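Local coordinates for 199aa long hypothetical Trp repressor binding protein (Sulfolobus tokodaii, PDB 2ZKI) that probably binds FMN as a flavodoxin-like protein of the Trp repressor-binding (WrbA) type and may act as an NAD(P)H-dependent reductase, at residues K4-L10 / W70-I76; F11-I17 / G77-R81; R39-T43 / G87-F92; V142-I148 / F182-I187. One frame throughout, in Å; residues are numbered along the deposited sequence.

Interaction 1: residues K4-L10 / W70-I76; sequences KPNILVL and WADGFAI
The carbonyl oxygen of Asn6 is gripped twice: Asp72 N donates to Asn6 O at 2.7 Å, and Gly73 N adds a weak bond of 3.0 Å. Here two neighbouring strands of the parallel sheet of a flavodoxin-like fold come into register, their short axes 16° apart. The ladder then alternates as parallel strands do. Leu8 is held through both its backbone N, to Gly73 O, and its O, which receives Ala75 N at 2.8 Å almost head-on; Leu10 N then reaches Ala75 O from above the carbonyl plane. Asp72 also binds back through its side chain, OD2 accepting Asn6 N at 3.0 Å through the anti lone pair; the same oxygen forms a salt bridge with Lys195. The side chains divide between the two faces. Ile7, Val9 and Ala75 share one, and Ile7 leans on Thr188 of helix 174-195. On the other, Leu8 CD2 meets the edge of the Phe74 ring at CE1, 3.6 Å away, and Leu10 lies alongside Ile76, both pointing the same way. Trp70, the last residue of helix 65-70, lays its indole against Asn6, whose CB lies over one face, 3.5 Å from the six-membered ring centroid and 8° off the normal.

Interaction 2: residues F11-I17 / G77-R81; sequences FYGYGSI and GSPTR. With SO4 (sulfate ion), chain I.
Ile17 and Pro79 make the dense half of this contact, with the Ile17 side chain crossing the proline ring at about a right angle. Ile17 CG1, anti to the backbone N (chi1 -173°), comes to 4.0 Å from Pro79 CD and carries CD1 on to Ser78 N, 3.7 Å away. An alanine at Ile17 would remove both branches and is likely to open a gap beside the proline, leaving the start of the helix less firmly seated on the strand end. Next to this packing Tyr12 N donates to Gly77 O at 3.2 Å, the last rung between the strands. Tyr12 also turns a ring edge, CD2, toward Pro79 CD. The other side is polar, bridged by water and a sulfate, probably from the crystallisation liquor, rather than by direct packing, and Tyr14 and Arg81 are partly exposed there. Tyr14 N donates to sulfate O4 at 2.8 Å, and Arg81 presents the edge of its guanidinium, NH2 lying 2.8 Å from sulfate O3. A water joins Arg81 NH1 to Tyr12 OH, whose stronger partner is Glu42. A glycine-containing loop that offers backbone N-H to an oxyanion is consistent with the FMN phosphate loop of flavodoxin-like proteins. The loop links strand 6-11 to helix 16-31, at the C-terminal ends of the strands, with strand 109-115 behind Ile17 and Pro79.

Interaction 3: residues R39-T43 / G87-F92; sequences RVRET and GGLKTF
Val40 fits its two methyls against different parts of helix 87-94. With chi1 at -69°, CG1 lies anti to the carbonyl carbon and reaches Phe92 CB at 3.7 Å, meeting the adjoining ring obliquely, and Leu89 CD1 at 3.9 Å. CG2 rests on the helix backbone instead, 3.8 Å from Gly88 O, where the glycine lets the loop come close. A water ties the same place together, donating to Arg41 O and to Gly88 O. Farther along, Thr43 and Thr91 meet tip to tip through Thr43 CG2 and Thr91 OG1, 3.6 Å apart. Thr91, with chi1 of -53°, folds OG1 back to donate to Gly87 O at 2.7 Å, and its own N reaches that oxygen from the opposite face. Thr43 OG1 hydrogen-bonds Thr91 OG1 of the second subunit, and Thr91 OG1 does the same with Thr43 OG1 of that subunit. The pairing of a loop after the second strand with the helix after the third, on one face of the sheet, suits a flavodoxin-like fold, and here it also forms part of the interface with the second subunit.

Interaction 4: residues V142-I148 / F182-I187; sequences VPIGYGI and FQGKRI
The C-terminal helix of the flavodoxin-like fold packs here, through Phe182 to Ile187, against the loop leaving the last strand. Phe182 carries much of the contact. Ile148 CG2 sits over one face of the ring, 4.0 Å from its centroid, while Ile144 O approaches the ring edge in plane, 3.7 Å from Phe182 CE2. The far end, CZ, touches Gly147 CA at 3.6 Å, where the absence of a side chain makes room for the ring. A leucine in place of Phe182 would probably leave Ile148 without its flat support and a gap beside Gly147. The Ile144 and Gln183 side chains cross at about a right angle, Ile144 CG2 3.7 Å from Gln183 CG, while Gln183 NE2 donates to Phe112 O and OE1 accepts from Ala163 N. Tyr106 of the third subunit hydrogen-bonds Ile144 O. At the other end Val142 CG1 touches Arg186 CG, these side chains also crossing at about a right angle, and a water 2.6 Å from Pro143 O bridges it to Arg186 NH1.

In the fold
Together the four contacts illustrate how a parallel sheet organises a probable flavin site. Interaction 1 joins two neighbouring inner strands, and interaction 2 continues them directly, Leu10 O lying 2.8 Å from Gly77 N, into the loops that hold the sulfate. Interaction 3 touches the loop of residues 11-17 through Glu42, whose OE2 stands 2.6 Å from Tyr14 OH and also meets Tyr12 OH. Its helix covers one sheet face, with Phe92 CE2 3.6 Å from Leu10 CD2. Interaction 4 belongs to the opposite face, where Ile187 CD1 touches Phe74 O at 3.6 Å; its nearest atoms stay about 8 Å from interaction 2, and its centre is about 25 Å from that of interaction 3.

Interaction 1: residues K4-L10 / W70-I76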
loop_
_atom_site.group_PDB
_atom_site.type_symbol
_atom_site.label_atom_id
_atom_site.label_comp_id
_atom_site.label_asym_id
_atom_site.label_seq_id
_atom_site.Cartn_x
_atom_site.Cartn_y
_atom_site.Cartn_z
ATOM N N LYS A 4 -9.959 -27.349 18.807
ATOM C CA LYS A 4 -9.023 -27.493 17.694
ATOM C C LYS A 4 -9.440 -26.573 16.540
ATOM O O LYS A 4 -10.594 -26.613 16.107
ATOM C CB LYS A 4 -8.990 -28.951 17.231
ATOM C CG LYS A 4 -7.728 -29.365 16.498
ATOM C CD LYS A 4 -7.867 -30.782 15.958
ATOM C CE LYS A 4 -6.555 -31.304 15.391
ATOM N NZ LYS A 4 -6.705 -32.688 14.862
ATOM N N PRO A 5 -8.505 -25.734 16.045
ATOM C CA PRO A 5 -8.842 -24.758 15.009
ATOM C C PRO A 5 -8.813 -25.328 13.589
ATOM O O PRO A 5 -7.971 -26.173 13.268
ATOM C CB PRO A 5 -7.759 -23.689 15.176
ATOM C CG PRO A 5 -6.576 -24.427 15.705
ATOM C CD PRO A 5 -7.086 -25.647 16.441
ATOM N N ASN A 6 -9.741 -24.862 12.755
ATOM C CA ASN A 6 -9.779 -25.237 11.347
ATOM C C ASN A 6 -9.010 -24.236 10.496
ATOM O O ASN A 6 -9.284 -23.034 10.535
ATOM C CB ASN A 6 -11.224 -25.345 10.850
ATOM C CG ASN A 6 -12.004 -26.462 11.529
ATOM O OD1 ASN A 6 -13.188 -26.302 11.828
ATOM N ND2 ASN A 6 -11.350 -27.599 11.764
ATOM N N ILE A 7 -8.045 -24.738 9.734
ATOM C CA ILE A 7 -7.213 -23.889 8.891
ATOM C C ILE A 7 -7.488 -24.162 7.418
ATOM O O ILE A 7 -7.314 -25.287 6.943
ATOM C CB ILE A 7 -5.698 -24.066 9.211
ATOM C CG1 ILE A 7 -5.392 -23.654 10.662
ATOM C CG2 ILE A 7 -4.820 -23.294 8.214
ATOM C CD1 ILE A 7 -5.802 -22.229 11.036
ATOM N N LEU A 8 -7.931 -23.125 6.711
ATOM C CA LEU A 8 -8.145 -23.208 5.272
ATOM C C LEU A 8 -6.968 -22.596 4.525
ATOM O O LEU A 8 -6.648 -21.419 4.704
ATOM C CB LEU A 8 -9.449 -22.508 4.868
ATOM C CG LEU A 8 -9.896 -22.634 3.406
ATOM C CD1 LEU A 8 -10.513 -23.997 3.137
ATOM C CD2 LEU A 8 -10.873 -21.536 3.050
ATOM N N VAL A 9 -6.322 -23.408 3.696
ATOM C CA VAL A 9 -5.270 -22.919 2.818
ATOM C C VAL A 9 -5.877 -22.693 1.435
ATOM O O VAL A 9 -6.176 -23.641 0.703
ATOM C CB VAL A 9 -4.052 -23.878 2.765
ATOM C CG1 VAL A 9 -2.968 -23.318 1.860
ATOM C CG2 VAL A 9 -3.492 -24.121 4.165
ATOM N N LEU A 10 -6.077 -21.422 1.107
ATOM C CA LEU A 10 -6.707 -21.013 -0.140
ATOM C C LEU A 10 -5.666 -20.406 -1.070
ATOM O O LEU A 10 -4.840 -19.604 -0.637
ATOM C CB LEU A 10 -7.818 -20.002 0.155
ATOM C CG LEU A 10 -8.653 -19.423 -0.987
ATOM C CD1 LEU A 10 -9.405 -20.515 -1.710
ATOM C CD2 LEU A 10 -9.612 -18.382 -0.445
ATOM N N TRP A 70 -16.487 -22.870 7.515
ATOM C CA TRP A 70 -15.854 -23.962 8.251
ATOM C C TRP A 70 -14.613 -23.502 9.009
ATOM O O TRP A 70 -14.432 -23.840 10.183
ATOM C CB TRP A 70 -15.493 -25.082 7.269
ATOM C CG TRP A 70 -14.632 -26.175 7.829
ATOM C CD1 TRP A 70 -15.045 -27.244 8.568
ATOM C CD2 TRP A 70 -13.212 -26.317 7.675
ATOM N NE1 TRP A 70 -13.970 -28.039 8.896
ATOM C CE2 TRP A 70 -12.833 -27.493 8.360
ATOM C CE3 TRP A 70 -12.222 -25.559 7.033
ATOM C CZ2 TRP A 70 -11.505 -27.937 8.415
ATOM C CZ3 TRP A 70 -10.902 -25.998 7.090
ATOM C CH2 TRP A 70 -10.556 -27.176 7.778
ATOM N N ALA A 71 -13.781 -22.716 8.329
ATOM C CA ALA A 71 -12.468 -22.319 8.834
ATOM C C ALA A 71 -12.520 -21.373 10.032
ATOM O O ALA A 71 -13.430 -20.549 10.154
ATOM C CB ALA A 71 -11.644 -21.703 7.711
ATOM N N ASP A 72 -11.531 -21.517 10.913
ATOM C CA ASP A 72 -11.307 -20.592 12.022
ATOM C C ASP A 72 -10.085 -19.710 11.743
ATOM O O ASP A 72 -9.812 -18.765 12.484
ATOM C CB ASP A 72 -11.104 -21.363 13.330
ATOM C CG ASP A 72 -12.315 -22.190 13.716
ATOM O OD1 ASP A 72 -13.375 -21.595 14.009
ATOM O OD2 ASP A 72 -12.200 -23.436 13.740
ATOM N N GLY A 73 -9.356 -20.039 10.675
ATOM C CA GLY A 73 -8.163 -19.302 10.261
ATOM C C GLY A 73 -7.845 -19.540 8.796
ATOM O O GLY A 73 -8.170 -20.599 8.244
ATOM N N PHE A 74 -7.192 -18.564 8.168
ATOM C CA PHE A 74 -6.997 -18.571 6.717
ATOM C C PHE A 74 -5.554 -18.356 6.278
ATOM O O PHE A 74 -4.858 -17.491 6.804
ATOM C CB PHE A 74 -7.874 -17.499 6.069
ATOM C CG PHE A 74 -9.343 -17.772 6.171
ATOM C CD1 PHE A 74 -9.997 -18.498 5.185
ATOM C CD2 PHE A 74 -10.078 -17.292 7.252
ATOM C CE1 PHE A 74 -11.360 -18.746 5.275
ATOM C CE2 PHE A 74 -11.444 -17.536 7.352
ATOM C CZ PHE A 74 -12.085 -18.265 6.361
ATOM N N ALA A 75 -5.124 -19.153 5.302
ATOM C CA ALA A 75 -3.850 -18.950 4.618
ATOM C C ALA A 75 -4.137 -18.706 3.138
ATOM O O ALA A 75 -4.230 -19.648 2.344
ATOM C CB ALA A 75 -2.936 -20.152 4.810
ATOM N N ILE A 76 -4.300 -17.433 2.781
ATOM C CA ILE A 76 -4.692 -17.042 1.425
ATOM C C ILE A 76 -3.479 -16.626 0.592
ATOM O O ILE A 76 -2.721 -15.738 0.983
ATOM C CB ILE A 76 -5.769 -15.924 1.449
ATOM C CG1 ILE A 76 -7.038 -16.429 2.150
ATOM C CG2 ILE A 76 -6.086 -15.441 0.031
ATOM C CD1 ILE A 76 -8.015 -15.341 2.562
#

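Interaction 2: residues F11-I17 / G77-R81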
loop_
_atom_site.group_PDB
_atom_site.type_symbol
_atom_site.label_atom_id
_atom_site.label_comp_id
_atom_site.label_asym_id
_atom_site.label_seq_id
_atom_site.Cartn_x
_atom_site.Cartn_y
_atom_site.Cartn_z
ATOM N N PHE A 11 -5.701 -20.792 -2.343
ATOM C CA PHE A 11 -4.717 -20.305 -3.306
ATOM C C PHE A 11 -5.186 -20.327 -4.759
ATOM O O PHE A 11 -6.026 -21.139 -5.143
ATOM C CB PHE A 11 -3.389 -21.071 -3.164
ATOM C CG PHE A 11 -3.428 -22.481 -3.694
ATOM C CD1 PHE A 11 -3.881 -23.527 -2.899
ATOM C CD2 PHE A 11 -2.989 -22.765 -4.985
ATOM C CE1 PHE A 11 -3.909 -24.832 -3.388
ATOM C CE2 PHE A 11 -3.016 -24.067 -5.481
ATOM C CZ PHE A 11 -3.476 -25.100 -4.682
ATOM N N TYR A 12 -4.638 -19.412 -5.554
ATOM C CA TYR A 12 -4.702 -19.502 -7.007
ATOM C C TYR A 12 -3.360 -20.044 -7.490
ATOM O O TYR A 12 -2.329 -19.789 -6.865
ATOM C CB TYR A 12 -4.975 -18.128 -7.631
ATOM C CG TYR A 12 -4.905 -18.115 -9.146
ATOM C CD1 TYR A 12 -6.039 -18.364 -9.918
ATOM C CD2 TYR A 12 -3.701 -17.865 -9.806
ATOM C CE1 TYR A 12 -5.976 -18.361 -11.309
ATOM C CE2 TYR A 12 -3.625 -17.861 -11.195
ATOM C CZ TYR A 12 -4.766 -18.108 -11.941
ATOM O OH TYR A 12 -4.692 -18.102 -13.316
ATOM N N GLY A 13 -3.370 -20.800 -8.585
ATOM C CA GLY A 13 -2.119 -21.184 -9.234
ATOM C C GLY A 13 -1.927 -22.648 -9.573
ATOM O O GLY A 13 -2.726 -23.506 -9.189
ATOM N N TYR A 14 -0.840 -22.921 -10.293
ATOM C CA TYR A 14 -0.569 -24.243 -10.849
ATOM C C TYR A 14 0.897 -24.659 -10.682
ATOM O O TYR A 14 1.255 -25.812 -10.948
ATOM C CB TYR A 14 -0.958 -24.280 -12.338
ATOM C CG TYR A 14 -2.364 -23.795 -12.628
ATOM C CD1 TYR A 14 -3.453 -24.660 -12.533
ATOM C CD2 TYR A 14 -2.605 -22.468 -12.992
ATOM C CE1 TYR A 14 -4.747 -24.221 -12.790
ATOM C CE2 TYR A 14 -3.897 -22.019 -13.252
ATOM C CZ TYR A 14 -4.963 -22.902 -13.151
ATOM O OH TYR A 14 -6.245 -22.472 -13.406
ATOM N N GLY A 15 1.736 -23.723 -10.237
ATOM C CA GLY A 15 3.180 -23.950 -10.144
ATOM C C GLY A 15 3.715 -24.120 -8.733
ATOM O O GLY A 15 3.223 -24.955 -7.964
ATOM N N SER A 16 4.731 -23.324 -8.401
ATOM C CA SER A 16 5.406 -23.389 -7.099
ATOM C C SER A 16 4.550 -22.886 -5.933
ATOM O O SER A 16 4.861 -23.150 -4.767
ATOM C CB SER A 16 6.737 -22.629 -7.147
ATOM O OG SER A 16 6.554 -21.292 -7.585
ATOM N N ILE A 17 3.479 -22.162 -6.255
ATOM C CA ILE A 17 2.527 -21.679 -5.253
ATOM C C ILE A 17 1.768 -22.847 -4.604
ATOM O O ILE A 17 1.402 -22.782 -3.425
ATOM C CB ILE A 17 1.553 -20.610 -5.852
ATOM C CG1 ILE A 17 0.673 -19.974 -4.769
ATOM C CG2 ILE A 17 0.709 -21.190 -6.984
ATOM C CD1 ILE A 17 1.310 -18.793 -4.066
ATOM N N GLY A 77 -3.305 -17.277 -0.556
ATOM C CA GLY A 77 -2.140 -17.046 -1.402
ATOM C C GLY A 77 -2.419 -16.977 -2.889
ATOM O O GLY A 77 -3.471 -17.412 -3.355
ATOM N N SER A 78 -1.457 -16.419 -3.622
ATOM C CA SER A 78 -1.533 -16.252 -5.074
ATOM C C SER A 78 -0.178 -15.806 -5.607
ATOM O O SER A 78 0.492 -14.994 -4.968
ATOM C CB SER A 78 -2.583 -15.201 -5.448
ATOM O OG SER A 78 -2.425 -14.760 -6.787
ATOM N N PRO A 79 0.227 -16.319 -6.786
ATOM C CA PRO A 79 1.438 -15.798 -7.416
ATOM C C PRO A 79 1.226 -14.342 -7.817
ATOM O O PRO A 79 0.119 -13.967 -8.215
ATOM C CB PRO A 79 1.603 -16.683 -8.658
ATOM C CG PRO A 79 0.244 -17.227 -8.933
ATOM C CD PRO A 79 -0.402 -17.382 -7.592
ATOM N N THR A 80 2.269 -13.529 -7.697
ATOM C CA THR A 80 2.160 -12.104 -7.981
ATOM C C THR A 80 1.679 -11.845 -9.406
ATOM O O THR A 80 2.135 -12.488 -10.356
ATOM C CB THR A 80 3.489 -11.350 -7.718
ATOM O OG1 THR A 80 3.241 -9.939 -7.673
ATOM C CG2 THR A 80 4.521 -11.644 -8.798
ATOM N N ARG A 81 0.730 -10.923 -9.536
ATOM C CA ARG A 81 0.288 -10.454 -10.840
ATOM C C ARG A 81 0.389 -8.933 -10.886
ATOM O O ARG A 81 -0.613 -8.215 -10.784
ATOM C CB ARG A 81 -1.125 -10.952 -11.172
ATOM C CG ARG A 81 -1.217 -12.458 -11.422
ATOM C CD ARG A 81 -0.393 -12.898 -12.627
ATOM N NE ARG A 81 0.257 -14.189 -12.397
ATOM C CZ ARG A 81 -0.187 -15.356 -12.857
ATOM N NH1 ARG A 81 -1.295 -15.416 -13.588
ATOM N NH2 ARG A 81 0.486 -16.467 -12.588
HETATM S S SO4 I . 1.428 -20.283 -11.672
HETATM O O1 SO4 I . 2.335 -21.298 -12.199
HETATM O O2 SO4 I . 1.677 -20.099 -10.244
HETATM O O3 SO4 I . 1.651 -19.024 -12.380
HETATM O O4 SO4 I . 0.046 -20.715 -11.863
HETATM O O HOH W 1 -2.035 -18.090 -14.760
#

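Interaction 3: residues R39-T43 / G87-F92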
loop_
_atom_site.group_PDB
_atom_site.type_symbol
_atom_site.label_atom_id
_atom_site.label_comp_id
_atom_site.label_asym_id
_atom_site.label_seq_id
_atom_site.Cartn_x
_atom_site.Cartn_y
_atom_site.Cartn_z
ATOM N N ARG A 39 -8.294 -24.711 -3.926
ATOM C CA ARG A 39 -7.938 -23.746 -4.973
ATOM C C ARG A 39 -9.181 -23.038 -5.525
ATOM O O ARG A 39 -10.309 -23.471 -5.278
ATOM C CB ARG A 39 -7.123 -24.409 -6.096
ATOM C CG ARG A 39 -7.721 -25.685 -6.690
ATOM C CD ARG A 39 -8.644 -25.398 -7.868
ATOM N NE ARG A 39 -9.019 -26.623 -8.574
ATOM C CZ ARG A 39 -8.464 -27.041 -9.709
ATOM N NH1 ARG A 39 -8.875 -28.172 -10.266
ATOM N NH2 ARG A 39 -7.504 -26.333 -10.294
ATOM N N VAL A 40 -8.967 -21.947 -6.260
ATOM C CA VAL A 40 -10.072 -21.180 -6.844
ATOM C C VAL A 40 -10.287 -21.489 -8.326
ATOM O O VAL A 40 -9.392 -21.999 -9.004
ATOM C CB VAL A 40 -9.902 -19.641 -6.652
ATOM C CG1 VAL A 40 -10.069 -19.255 -5.193
ATOM C CG2 VAL A 40 -8.561 -19.154 -7.202
ATOM N N ARG A 41 -11.487 -21.168 -8.807
ATOM C CA ARG A 41 -11.874 -21.321 -10.206
ATOM C C ARG A 41 -11.053 -20.396 -11.104
ATOM O O ARG A 41 -10.707 -19.283 -10.707
ATOM C CB ARG A 41 -13.357 -20.979 -10.346
ATOM C CG ARG A 41 -14.071 -21.600 -11.531
ATOM C CD ARG A 41 -15.374 -20.859 -11.785
ATOM N NE ARG A 41 -16.409 -21.708 -12.373
ATOM C CZ ARG A 41 -17.326 -22.374 -11.674
ATOM N NH1 ARG A 41 -17.347 -22.304 -10.346
ATOM N NH2 ARG A 41 -18.226 -23.118 -12.304
ATOM N N GLU A 42 -10.749 -20.860 -12.314
ATOM C CA GLU A 42 -10.037 -20.044 -13.299
ATOM C C GLU A 42 -10.982 -19.055 -13.982
ATOM O O GLU A 42 -12.117 -19.398 -14.323
ATOM C CB GLU A 42 -9.337 -20.930 -14.338
ATOM C CG GLU A 42 -8.471 -20.174 -15.349
ATOM C CD GLU A 42 -7.341 -19.396 -14.695
ATOM O OE1 GLU A 42 -7.475 -18.163 -14.539
ATOM O OE2 GLU A 42 -6.322 -20.017 -14.327
ATOM N N THR A 43 -10.500 -17.829 -14.178
ATOM C CA THR A 43 -11.299 -16.762 -14.781
ATOM C C THR A 43 -10.728 -16.264 -16.109
ATOM O O THR A 43 -11.418 -15.574 -16.864
ATOM C CB THR A 43 -11.472 -15.562 -13.819
ATOM O OG1 THR A 43 -10.185 -15.080 -13.411
ATOM C CG2 THR A 43 -12.281 -15.965 -12.589
ATOM N N GLY A 87 -6.354 -12.668 -11.035
ATOM C CA GLY A 87 -7.763 -12.406 -11.328
ATOM C C GLY A 87 -8.707 -13.486 -10.832
ATOM O O GLY A 87 -9.844 -13.194 -10.457
ATOM N N GLY A 88 -8.229 -14.730 -10.828
ATOM C CA GLY A 88 -8.996 -15.873 -10.335
ATOM C C GLY A 88 -9.328 -15.805 -8.853
ATOM O O GLY A 88 -10.456 -16.098 -8.450
ATOM N N LEU A 89 -8.343 -15.423 -8.043
ATOM C CA LEU A 89 -8.542 -15.275 -6.605
ATOM C C LEU A 89 -9.364 -14.030 -6.296
ATOM O O LEU A 89 -10.210 -14.047 -5.404
ATOM C CB LEU A 89 -7.200 -15.233 -5.859
ATOM C CG LEU A 89 -7.242 -15.128 -4.327
ATOM C CD1 LEU A 89 -7.847 -16.379 -3.691
ATOM C CD2 LEU A 89 -5.860 -14.851 -3.754
ATOM N N LYS A 90 -9.115 -12.958 -7.044
ATOM C CA LYS A 90 -9.842 -11.705 -6.868
ATOM C C LYS A 90 -11.334 -11.867 -7.166
ATOM O O LYS A 90 -12.173 -11.292 -6.474
ATOM C CB LYS A 90 -9.229 -10.592 -7.728
ATOM C CG LYS A 90 -9.717 -9.171 -7.412
ATOM C CD LYS A 90 -9.105 -8.611 -6.129
ATOM C CE LYS A 90 -10.028 -8.771 -4.921
ATOM N NZ LYS A 90 -11.079 -7.722 -4.864
ATOM N N THR A 91 -11.659 -12.660 -8.184
ATOM C CA THR A 91 -13.055 -12.920 -8.534
ATOM C C THR A 91 -13.774 -13.733 -7.451
ATOM O O THR A 91 -14.902 -13.403 -7.076
ATOM C CB THR A 91 -13.190 -13.608 -9.907
ATOM O OG1 THR A 91 -12.489 -12.849 -10.899
ATOM C CG2 THR A 91 -14.648 -13.709 -10.312
ATOM N N PHE A 92 -13.122 -14.779 -6.940
ATOM C CA PHE A 92 -13.703 -15.570 -5.853
ATOM C C PHE A 92 -13.929 -14.737 -4.594
ATOM O O PHE A 92 -14.939 -14.903 -3.910
ATOM C CB PHE A 92 -12.851 -16.795 -5.506
ATOM C CG PHE A 92 -13.239 -17.436 -4.201
ATOM C CD1 PHE A 92 -14.346 -18.278 -4.128
ATOM C CD2 PHE A 92 -12.526 -17.166 -3.036
ATOM C CE1 PHE A 92 -14.724 -18.857 -2.919
ATOM C CE2 PHE A 92 -12.897 -17.740 -1.822
ATOM C CZ PHE A 92 -13.997 -18.591 -1.765
HETATM O O HOH W 2 -12.506 -17.894 -9.217
#

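Interaction 4: residues V142-I148 / F182-I187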
loop_
_atom_site.group_PDB
_atom_site.type_symbol
_atom_site.label_atom_id
_atom_site.label_comp_id
_atom_site.label_asym_id
_atom_site.label_seq_id
_atom_site.Cartn_x
_atom_site.Cartn_y
_atom_site.Cartn_z
ATOM N N VAL A 142 -2.119 -11.818 10.171
ATOM C CA VAL A 142 -1.005 -12.494 10.837
ATOM C C VAL A 142 0.244 -12.524 9.941
ATOM O O VAL A 142 0.342 -13.347 9.024
ATOM C CB VAL A 142 -1.385 -13.934 11.287
ATOM C CG1 VAL A 142 -0.193 -14.638 11.929
ATOM C CG2 VAL A 142 -2.566 -13.903 12.251
ATOM N N PRO A 143 1.192 -11.606 10.189
ATOM C CA PRO A 143 2.496 -11.685 9.535
ATOM C C PRO A 143 3.374 -12.727 10.221
ATOM O O PRO A 143 3.084 -13.126 11.349
ATOM C CB PRO A 143 3.089 -10.284 9.753
ATOM C CG PRO A 143 2.006 -9.466 10.406
ATOM C CD PRO A 143 1.098 -10.433 11.072
ATOM N N ILE A 144 4.431 -13.170 9.546
ATOM C CA ILE A 144 5.387 -14.088 10.171
ATOM C C ILE A 144 6.585 -13.366 10.790
ATOM O O ILE A 144 7.198 -13.872 11.734
ATOM C CB ILE A 144 5.854 -15.218 9.224
ATOM C CG1 ILE A 144 6.279 -14.667 7.860
ATOM C CG2 ILE A 144 4.761 -16.257 9.089
ATOM C CD1 ILE A 144 6.915 -15.702 6.959
ATOM N N GLY A 145 6.903 -12.187 10.259
ATOM C CA GLY A 145 7.971 -11.355 10.795
ATOM C C GLY A 145 9.315 -12.039 10.708
ATOM O O GLY A 145 9.741 -12.451 9.630
ATOM N N TYR A 146 9.983 -12.158 11.851
ATOM C CA TYR A 146 11.266 -12.847 11.928
ATOM C C TYR A 146 11.279 -13.805 13.114
ATOM O O TYR A 146 12.166 -13.749 13.971
ATOM C CB TYR A 146 12.422 -11.842 12.001
ATOM C CG TYR A 146 12.587 -10.986 10.760
ATOM C CD1 TYR A 146 12.030 -9.709 10.692
ATOM C CD2 TYR A 146 13.301 -11.453 9.655
ATOM C CE1 TYR A 146 12.177 -8.917 9.556
ATOM C CE2 TYR A 146 13.455 -10.666 8.513
ATOM C CZ TYR A 146 12.890 -9.401 8.475
ATOM O OH TYR A 146 13.035 -8.621 7.354
ATOM N N GLY A 147 10.278 -14.682 13.150
ATOM C CA GLY A 147 10.124 -15.675 14.215
ATOM C C GLY A 147 11.234 -16.710 14.233
ATOM O O GLY A 147 11.863 -16.934 15.266
ATOM N N ILE A 148 11.470 -17.341 13.085
ATOM C CA ILE A 148 12.547 -18.324 12.951
ATOM C C ILE A 148 13.819 -17.712 12.340
ATOM O O ILE A 148 13.734 -16.781 11.533
ATOM C CB ILE A 148 12.096 -19.593 12.166
ATOM C CG1 ILE A 148 11.507 -19.225 10.796
ATOM C CG2 ILE A 148 11.115 -20.410 13.007
ATOM C CD1 ILE A 148 11.461 -20.377 9.806
ATOM N N PHE A 182 6.439 -22.692 8.935
ATOM C CA PHE A 182 6.362 -21.763 10.055
ATOM C C PHE A 182 5.125 -20.867 9.973
ATOM O O PHE A 182 4.495 -20.582 10.992
ATOM C CB PHE A 182 7.641 -20.925 10.172
ATOM C CG PHE A 182 7.579 -19.871 11.243
ATOM C CD1 PHE A 182 7.471 -20.226 12.585
ATOM C CD2 PHE A 182 7.618 -18.517 10.910
ATOM C CE1 PHE A 182 7.405 -19.256 13.580
ATOM C CE2 PHE A 182 7.555 -17.537 11.898
ATOM C CZ PHE A 182 7.449 -17.909 13.236
ATOM N N GLN A 183 4.779 -20.438 8.761
ATOM C CA GLN A 183 3.591 -19.610 8.546
ATOM C C GLN A 183 2.321 -20.358 8.944
ATOM O O GLN A 183 1.421 -19.781 9.563
ATOM C CB GLN A 183 3.511 -19.126 7.095
ATOM C CG GLN A 183 2.465 -18.040 6.866
ATOM C CD GLN A 183 2.671 -17.274 5.575
ATOM O OE1 GLN A 183 3.027 -17.846 4.547
ATOM N NE2 GLN A 183 2.436 -15.969 5.622
ATOM N N GLY A 184 2.266 -21.643 8.589
ATOM C CA GLY A 184 1.174 -22.524 8.995
ATOM C C GLY A 184 1.104 -22.697 10.501
ATOM O O GLY A 184 0.014 -22.776 11.073
ATOM N N LYS A 185 2.270 -22.758 11.140
ATOM C CA LYS A 185 2.350 -22.830 12.594
ATOM C C LYS A 185 1.879 -21.516 13.210
ATOM O O LYS A 185 1.166 -21.511 14.213
ATOM C CB LYS A 185 3.779 -23.148 13.043
ATOM C CG LYS A 185 3.926 -23.371 14.542
ATOM C CD LYS A 185 5.380 -23.548 14.942
ATOM C CE LYS A 185 5.497 -23.843 16.430
ATOM N NZ LYS A 185 6.912 -24.028 16.858
ATOM N N ARG A 186 2.271 -20.412 12.583
ATOM C CA ARG A 186 1.964 -19.075 13.072
ATOM C C ARG A 186 0.462 -18.740 12.996
ATOM O O ARG A 186 -0.083 -18.132 13.920
ATOM C CB ARG A 186 2.813 -18.044 12.316
ATOM C CG ARG A 186 2.908 -16.659 12.946
ATOM C CD ARG A 186 3.778 -16.625 14.202
ATOM N NE ARG A 186 2.993 -16.828 15.419
ATOM C CZ ARG A 186 2.280 -15.883 16.031
ATOM N NH1 ARG A 186 2.237 -14.648 15.552
ATOM N NH2 ARG A 186 1.601 -16.177 17.130
ATOM N N ILE A 187 -0.199 -19.148 11.912
ATOM C CA ILE A 187 -1.636 -18.887 11.744
ATOM C C ILE A 187 -2.499 -19.750 12.669
ATOM O O ILE A 187 -3.541 -19.301 13.148
ATOM C CB ILE A 187 -2.106 -19.009 10.249
ATOM C CG1 ILE A 187 -3.569 -18.571 10.079
ATOM C CG2 ILE A 187 -1.910 -20.423 9.702
ATOM C CD1 ILE A 187 -3.807 -17.086 10.256
HETATM O O HOH W 3 3.410 -12.835 13.907
#